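Local coordinates for sensor protein KdpD (Escherichia coli, PDB 4Y2F), which acts as a potassium-sensing histidine kinase, whose GAF domain probably has a regulatory or dimerising role, at residues Q19-T24 against A129-R134; Y6-A11 against T125-N130; A30-A35 against Q118-T123. All blocks are in the same frame, centred on the assembly; numbering follows the deposited sequence.

Helix 115-142 is common to all three contacts, and each is buried and apolar, with no hydrogen bond crossing between its segments. Interactions 1 and 3 join the same two helices, 18-33 and 115-142, with their centres about 16 Å apart; interaction 2 instead brings in helix 4-13. Interactions 1 and 2 lie side by side, Thr24 CG2 meeting Ala11 CB at 3.6 Å. The chemistry shifts with position: branched aliphatics and an alanine in interaction 1, a methionine with valine, leucine and serine in interaction 2, and an aromatic ring against two leucines in interaction 3, where Leu120 is partly exposed.

Interaction 1. Residues Q19-T24 against A129-R134; sequences QDIAAT and ANALER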
# COMPACT_ATOMS: atom_id res chain seq x y z
N GLN A 19 3.18 9.05 15.60
CA GLN A 19 4.54 8.80 16.05
C GLN A 19 4.92 7.33 15.89
O GLN A 19 6.05 7.01 15.50
CB GLN A 19 4.72 9.27 17.50
CG GLN A 19 6.08 8.95 18.09
CD GLN A 19 6.45 9.85 19.25
OE1 GLN A 19 7.24 10.78 19.09
NE2 GLN A 19 5.88 9.58 20.42
N ASP A 20 3.98 6.42 16.19
CA ASP A 20 4.18 5.01 15.89
C ASP A 20 4.51 4.80 14.41
O ASP A 20 5.45 4.09 14.07
CB ASP A 20 2.92 4.21 16.23
CG ASP A 20 2.75 3.97 17.72
OD1 ASP A 20 3.66 4.31 18.50
OD2 ASP A 20 1.69 3.41 18.09
N ILE A 21 3.69 5.39 13.53
CA ILE A 21 3.91 5.22 12.09
C ILE A 21 5.26 5.78 11.68
O ILE A 21 5.99 5.16 10.89
CB ILE A 21 2.76 5.85 11.28
CG1 ILE A 21 1.42 5.19 11.61
CG2 ILE A 21 3.04 5.80 9.80
CD1 ILE A 21 1.39 3.69 11.38
N ALA A 22 5.61 6.96 12.20
CA ALA A 22 6.89 7.57 11.87
C ALA A 22 8.05 6.69 12.30
O ALA A 22 9.00 6.47 11.54
CB ALA A 22 6.98 8.95 12.52
N ALA A 23 8.00 6.17 13.54
CA ALA A 23 9.08 5.33 14.03
C ALA A 23 9.21 4.06 13.19
O ALA A 23 10.32 3.68 12.80
CB ALA A 23 8.86 4.98 15.50
N THR A 24 8.09 3.40 12.90
CA THR A 24 8.13 2.21 12.06
C THR A 24 8.67 2.52 10.68
O THR A 24 9.51 1.79 10.15
CB THR A 24 6.71 1.64 11.94
OG1 THR A 24 6.28 1.16 13.22
CG2 THR A 24 6.67 0.50 10.93
N ALA A 129 1.97 6.40 3.56
CA ALA A 129 0.92 7.39 3.38
C ALA A 129 -0.45 6.82 3.71
O ALA A 129 -1.27 7.50 4.34
CB ALA A 129 0.94 7.93 1.95
N ASN A 130 -0.71 5.57 3.30
CA ASN A 130 -1.99 4.93 3.61
C ASN A 130 -2.18 4.80 5.12
O ASN A 130 -3.30 4.97 5.62
CB ASN A 130 -2.03 3.53 2.98
CG ASN A 130 -2.30 3.56 1.50
OD1 ASN A 130 -2.63 4.59 0.93
ND2 ASN A 130 -2.17 2.39 0.86
N ALA A 131 -1.11 4.50 5.85
CA ALA A 131 -1.22 4.38 7.30
C ALA A 131 -1.52 5.73 7.95
O ALA A 131 -2.40 5.84 8.81
CB ALA A 131 0.06 3.76 7.87
N LEU A 132 -0.80 6.77 7.52
CA LEU A 132 -1.07 8.13 8.00
C LEU A 132 -2.49 8.57 7.65
O LEU A 132 -3.17 9.18 8.48
CB LEU A 132 -0.06 9.09 7.38
CG LEU A 132 1.36 8.91 7.88
CD1 LEU A 132 2.30 9.88 7.13
CD2 LEU A 132 1.40 9.18 9.38
N GLU A 133 -2.95 8.25 6.44
CA GLU A 133 -4.31 8.61 6.04
C GLU A 133 -5.34 7.93 6.94
O GLU A 133 -6.32 8.55 7.36
CB GLU A 133 -4.54 8.25 4.57
CG GLU A 133 -5.99 8.44 4.06
CD GLU A 133 -6.16 8.00 2.62
OE1 GLU A 133 -5.36 7.17 2.14
OE2 GLU A 133 -7.11 8.48 1.95
N ARG A 134 -5.13 6.65 7.24
CA ARG A 134 -6.05 5.92 8.09
C ARG A 134 -6.14 6.55 9.48
O ARG A 134 -7.23 6.78 10.00
CB ARG A 134 -5.64 4.45 8.18
CG ARG A 134 -6.56 3.65 9.07
CD ARG A 134 -6.18 2.19 9.07
NE ARG A 134 -4.87 1.97 9.68
CZ ARG A 134 -3.78 1.61 9.02
NH1 ARG A 134 -3.82 1.42 7.70
NH2 ARG A 134 -2.64 1.43 9.67
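With CG1 beside the backbone N (chi1 -61°), Ile21 has CG2 anti to that N, and a further bend at chi2 swings CD1 off to another side, so two separate methyls of one side chain face helix 115-142. On that helix Leu132 holds CG beside its own backbone N, and this brings the CD2 branch round to Ile21 although its CB does not point straight across. Ile21 CD1 rests on Ala131 CB at 3.8 Å, while Ile21 CG2 meets Leu132 CD2 at the same 3.8 Å. Ala131 CB also has Ile21 CG2 close by, at 4.1 Å, so the small methyl is approached by both tips of the isoleucine. Ile21 and Leu132 pass alongside one another in opposite senses, and the alanine lets the backbones draw near: Ile21 CA and Ala131 CA are 7.1 Å apart. The two helices run in opposite directions on one side of the antiparallel sheet of the GAF fold, and Leu132 is wedged between its neighbouring helix and that sheet, where it touches Leu41, Leu92 and Tyr99. Ile21 also packs on Leu12 of helix 4-13. Elsewhere on the turn, Glu133 is held by a salt bridge to Lys137 and a hydrogen bond with Ser94, and Asn130 packs on Asn130 of the second subunit.

Interaction 2. Residues Y6-A11 against T125-N130; sequences YEMSKA and TLLVAN
This is a buried, apolar helix-to-helix contact in which Met8 and Ser9 of helix 4-13 pack on Leu127 and Val128 of helix 115-142; helix 4-13, at the start of the chain, runs beside the long C-terminal helix close to the subunit interface. The two short segments are almost parallel, at 10°, with their axes 10.5 Å apart. Met8 spans much of this gap: its chain is extended as far as SD, then turns at chi3 (67°) to lay the CE methyl against Leu127 CB at 4.0 Å. The same methyl lies 4.2 Å from Val128 CG2, the valine being crossed at about a right angle. Further round the helix, Ser9 offers only its CB, which meets Leu127 CD1 at 4.2 Å. Its hydroxyl is turned back on its own helix and gives a hydrogen bond from OG to Tyr6 O at 2.8 Å; the donor is tilted from the carbonyl plane and shares that oxygen with Lys10 N, which comes from the same face. The polar atom of a buried serine is thereby satisfied within the helix. Phe28 of helix 18-33 also packs on Met8. Beyond Leu127 lies the dimer interface: Leu126 and Leu127 pack on Leu127 and Leu126 of the second subunit, consistent with the helical bundle through which GAF domains of signalling proteins often pair.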
# COMPACT_ATOMS: atom_id res chain seq x y z
N TYR A 6 6.17 -6.30 2.89
CA TYR A 6 5.18 -7.06 3.65
C TYR A 6 5.42 -6.93 5.15
O TYR A 6 4.46 -6.75 5.92
CB TYR A 6 5.23 -8.52 3.21
CG TYR A 6 4.40 -9.46 4.06
CD1 TYR A 6 3.06 -9.68 3.77
CD2 TYR A 6 4.96 -10.13 5.13
CE1 TYR A 6 2.30 -10.55 4.53
CE2 TYR A 6 4.21 -10.99 5.90
CZ TYR A 6 2.88 -11.20 5.60
OH TYR A 6 2.13 -12.06 6.36
N GLU A 7 6.68 -7.03 5.60
CA GLU A 7 6.95 -6.92 7.03
C GLU A 7 6.64 -5.52 7.55
O GLU A 7 6.11 -5.38 8.67
CB GLU A 7 8.39 -7.32 7.35
CG GLU A 7 8.64 -8.82 7.31
CD GLU A 7 7.81 -9.60 8.32
OE1 GLU A 7 7.70 -9.16 9.49
OE2 GLU A 7 7.26 -10.66 7.95
N MET A 8 6.95 -4.49 6.77
CA MET A 8 6.59 -3.14 7.19
C MET A 8 5.07 -2.98 7.25
O MET A 8 4.56 -2.36 8.17
CB MET A 8 7.21 -2.09 6.27
CG MET A 8 6.92 -0.66 6.77
SD MET A 8 7.52 0.68 5.73
CE MET A 8 6.49 0.47 4.28
N SER A 9 4.35 -3.58 6.29
CA SER A 9 2.89 -3.46 6.31
C SER A 9 2.30 -4.07 7.58
O SER A 9 1.34 -3.53 8.15
CB SER A 9 2.28 -4.11 5.05
OG SER A 9 2.10 -5.50 5.21
N LYS A 10 2.86 -5.19 8.05
CA LYS A 10 2.40 -5.76 9.31
C LYS A 10 2.64 -4.81 10.47
O LYS A 10 1.78 -4.66 11.35
CB LYS A 10 3.10 -7.10 9.57
CG LYS A 10 2.61 -8.24 8.70
CD LYS A 10 3.57 -9.43 8.75
CE LYS A 10 3.55 -10.16 10.08
NZ LYS A 10 4.42 -11.37 10.04
N ALA A 11 3.81 -4.16 10.48
CA ALA A 11 4.13 -3.24 11.57
C ALA A 11 3.29 -1.97 11.48
O ALA A 11 2.86 -1.43 12.51
CB ALA A 11 5.62 -2.92 11.54
N THR A 125 6.70 4.54 0.36
CA THR A 125 6.04 5.78 0.77
C THR A 125 4.53 5.71 0.58
O THR A 125 3.78 6.35 1.33
CB THR A 125 6.61 6.99 0.03
OG1 THR A 125 6.33 6.91 -1.38
CG2 THR A 125 8.12 7.11 0.24
N LEU A 126 4.06 4.92 -0.39
CA LEU A 126 2.62 4.75 -0.56
C LEU A 126 2.01 4.02 0.62
O LEU A 126 0.94 4.40 1.12
CB LEU A 126 2.35 4.00 -1.86
CG LEU A 126 0.92 3.65 -2.21
CD1 LEU A 126 0.04 4.90 -2.18
CD2 LEU A 126 0.92 3.03 -3.58
N LEU A 127 2.68 2.98 1.12
CA LEU A 127 2.16 2.25 2.28
C LEU A 127 2.20 3.12 3.53
O LEU A 127 1.24 3.12 4.32
CB LEU A 127 2.97 0.97 2.49
CG LEU A 127 2.81 -0.14 1.47
CD1 LEU A 127 3.39 -1.36 2.11
CD2 LEU A 127 1.36 -0.40 1.14
N VAL A 128 3.27 3.91 3.71
CA VAL A 128 3.32 4.83 4.84
C VAL A 128 2.19 5.85 4.75
O VAL A 128 1.51 6.14 5.75
CB VAL A 128 4.70 5.50 4.92
CG1 VAL A 128 4.68 6.59 5.98
CG2 VAL A 128 5.77 4.45 5.21
N ALA A 129 1.97 6.40 3.56
CA ALA A 129 0.92 7.39 3.38
C ALA A 129 -0.45 6.82 3.71
O ALA A 129 -1.27 7.50 4.34
CB ALA A 129 0.94 7.93 1.95
N ASN A 130 -0.71 5.57 3.30
CA ASN A 130 -1.99 4.93 3.61
C ASN A 130 -2.18 4.80 5.12
O ASN A 130 -3.30 4.97 5.62
CB ASN A 130 -2.03 3.53 2.98
CG ASN A 130 -2.30 3.56 1.50
OD1 ASN A 130 -2.63 4.59 0.93
ND2 ASN A 130 -2.17 2.39 0.86

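Interaction 3. Residues A30-A35 against Q118-T123; sequences ASTFHA and QRLLET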
# COMPACT_ATOMS: atom_id res chain seq x y z
N ALA A 30 15.34 2.86 6.90
CA ALA A 30 16.76 2.79 7.25
C ALA A 30 17.36 1.44 6.90
O ALA A 30 18.44 1.37 6.31
CB ALA A 30 16.97 3.02 8.74
N SER A 31 16.67 0.36 7.27
CA SER A 31 17.20 -0.97 7.04
C SER A 31 17.16 -1.35 5.56
O SER A 31 18.15 -1.82 5.00
CB SER A 31 16.42 -1.98 7.90
OG SER A 31 16.63 -3.30 7.47
N THR A 32 16.01 -1.15 4.91
CA THR A 32 15.84 -1.60 3.53
C THR A 32 16.70 -0.79 2.57
O THR A 32 17.22 -1.34 1.59
CB THR A 32 14.37 -1.48 3.13
OG1 THR A 32 13.59 -2.30 4.02
CG2 THR A 32 14.14 -1.89 1.68
N PHE A 33 16.82 0.52 2.80
CA PHE A 33 17.47 1.40 1.84
C PHE A 33 18.82 1.90 2.33
O PHE A 33 19.40 2.79 1.69
CB PHE A 33 16.54 2.55 1.46
CG PHE A 33 15.29 2.08 0.78
CD1 PHE A 33 15.32 1.76 -0.57
CD2 PHE A 33 14.12 1.88 1.50
CE1 PHE A 33 14.19 1.29 -1.21
CE2 PHE A 33 12.99 1.40 0.87
CZ PHE A 33 13.03 1.10 -0.49
N HIS A 34 19.32 1.35 3.43
CA HIS A 34 20.66 1.69 3.94
C HIS A 34 20.82 3.20 4.06
O HIS A 34 21.73 3.81 3.48
CB HIS A 34 21.73 1.11 3.03
CG HIS A 34 21.61 -0.37 2.85
ND1 HIS A 34 21.93 -1.27 3.84
CD2 HIS A 34 21.17 -1.10 1.80
CE1 HIS A 34 21.71 -2.50 3.40
NE2 HIS A 34 21.24 -2.42 2.17
N ALA A 35 19.93 3.80 4.85
CA ALA A 35 19.79 5.25 4.86
C ALA A 35 19.34 5.71 6.22
O ALA A 35 18.76 4.95 7.00
CB ALA A 35 18.76 5.70 3.83
N GLN A 118 14.56 3.25 -6.48
CA GLN A 118 13.58 4.34 -6.45
C GLN A 118 12.15 3.83 -6.58
O GLN A 118 11.24 4.33 -5.91
CB GLN A 118 13.88 5.34 -7.57
CG GLN A 118 15.16 6.14 -7.28
CD GLN A 118 14.96 7.07 -6.11
OE1 GLN A 118 14.17 8.02 -6.22
NE2 GLN A 118 15.64 6.81 -5.01
N ARG A 119 11.91 2.84 -7.45
CA ARG A 119 10.56 2.32 -7.60
C ARG A 119 10.11 1.60 -6.33
O ARG A 119 8.96 1.75 -5.91
CB ARG A 119 10.48 1.41 -8.82
CG ARG A 119 10.68 2.16 -10.14
CD ARG A 119 10.39 1.31 -11.38
NE ARG A 119 11.28 0.16 -11.53
CZ ARG A 119 12.42 0.16 -12.21
NH1 ARG A 119 12.87 1.27 -12.79
NH2 ARG A 119 13.15 -0.94 -12.29
N LEU A 120 11.03 0.87 -5.69
CA LEU A 120 10.69 0.21 -4.43
C LEU A 120 10.40 1.24 -3.35
O LEU A 120 9.42 1.11 -2.59
CB LEU A 120 11.82 -0.73 -3.99
CG LEU A 120 11.51 -1.43 -2.68
CD1 LEU A 120 10.29 -2.35 -2.82
CD2 LEU A 120 12.72 -2.23 -2.23
N LEU A 121 11.22 2.30 -3.27
CA LEU A 121 11.01 3.32 -2.26
C LEU A 121 9.67 4.02 -2.46
O LEU A 121 9.00 4.36 -1.48
CB LEU A 121 12.16 4.32 -2.31
CG LEU A 121 12.10 5.48 -1.30
CD1 LEU A 121 12.01 4.98 0.13
CD2 LEU A 121 13.36 6.34 -1.48
N GLU A 122 9.25 4.21 -3.72
CA GLU A 122 7.94 4.81 -3.93
C GLU A 122 6.83 3.94 -3.36
O GLU A 122 5.87 4.46 -2.77
CB GLU A 122 7.71 5.08 -5.41
CG GLU A 122 6.35 5.71 -5.62
CD GLU A 122 6.15 6.19 -7.02
OE1 GLU A 122 6.63 7.30 -7.34
OE2 GLU A 122 5.53 5.45 -7.80
N THR A 123 6.94 2.62 -3.51
CA THR A 123 5.94 1.73 -2.94
C THR A 123 5.94 1.84 -1.42
O THR A 123 4.87 1.86 -0.80
CB THR A 123 6.20 0.30 -3.37
OG1 THR A 123 6.24 0.23 -4.81
CG2 THR A 123 5.09 -0.61 -2.88
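Phe33, in the last part of segment 30-35 before the chain turns into strand 35-42, has its CB directed at helix 115-142, and CG is set anti to the carbonyl carbon (chi1 -63°), which sends the ring across to the turn around Leu120 and Leu121. Following the ring outward, CD2 first comes under the Leu121 CD1 methyl at 4.0 Å, and CE2 lies closer to that methyl, at 3.8 Å. On the other limb CE1 meets Leu121 CB, also at 3.8 Å. CZ, at the tip, comes against the backbone of the facing helix, 3.5 Å from Leu121 CA with Leu121 N equally near, and touches Leu120 CG at 3.7 Å. Leu120 approaches the ring obliquely, whereas Leu121 CD1 stands over a face, 20° off the ring normal, in a CH-pi contact whose methyl is displaced toward the rim. The opposite face has Thr32 CG2 above it, again near the rim, so the phenyl group lies between methyls of its own segment and of its partner. Thr32 CG2 also touches Leu120 CD2 at 4.2 Å, the two side chains crossing at about a right angle, while Thr32 OG1 bonds chiefly with Asp4 OD2, with Phe28 O also close enough to take part. Phe124 adds an edge-to-face ring partner to Phe33. Next along, His34 takes a positive phi (52°) and Ala35 N bonds back to Ala30 O at 3.2 Å. Leu121 also packs on Leu90 of the sheet. An aromatic residue inserted against the early turns of the long C-terminal helix thus joins helices 18-33 and 115-142 on one side of the five-stranded antiparallel sheet, whose strand order, 2-1-5-4-3, is typical of GAF domains.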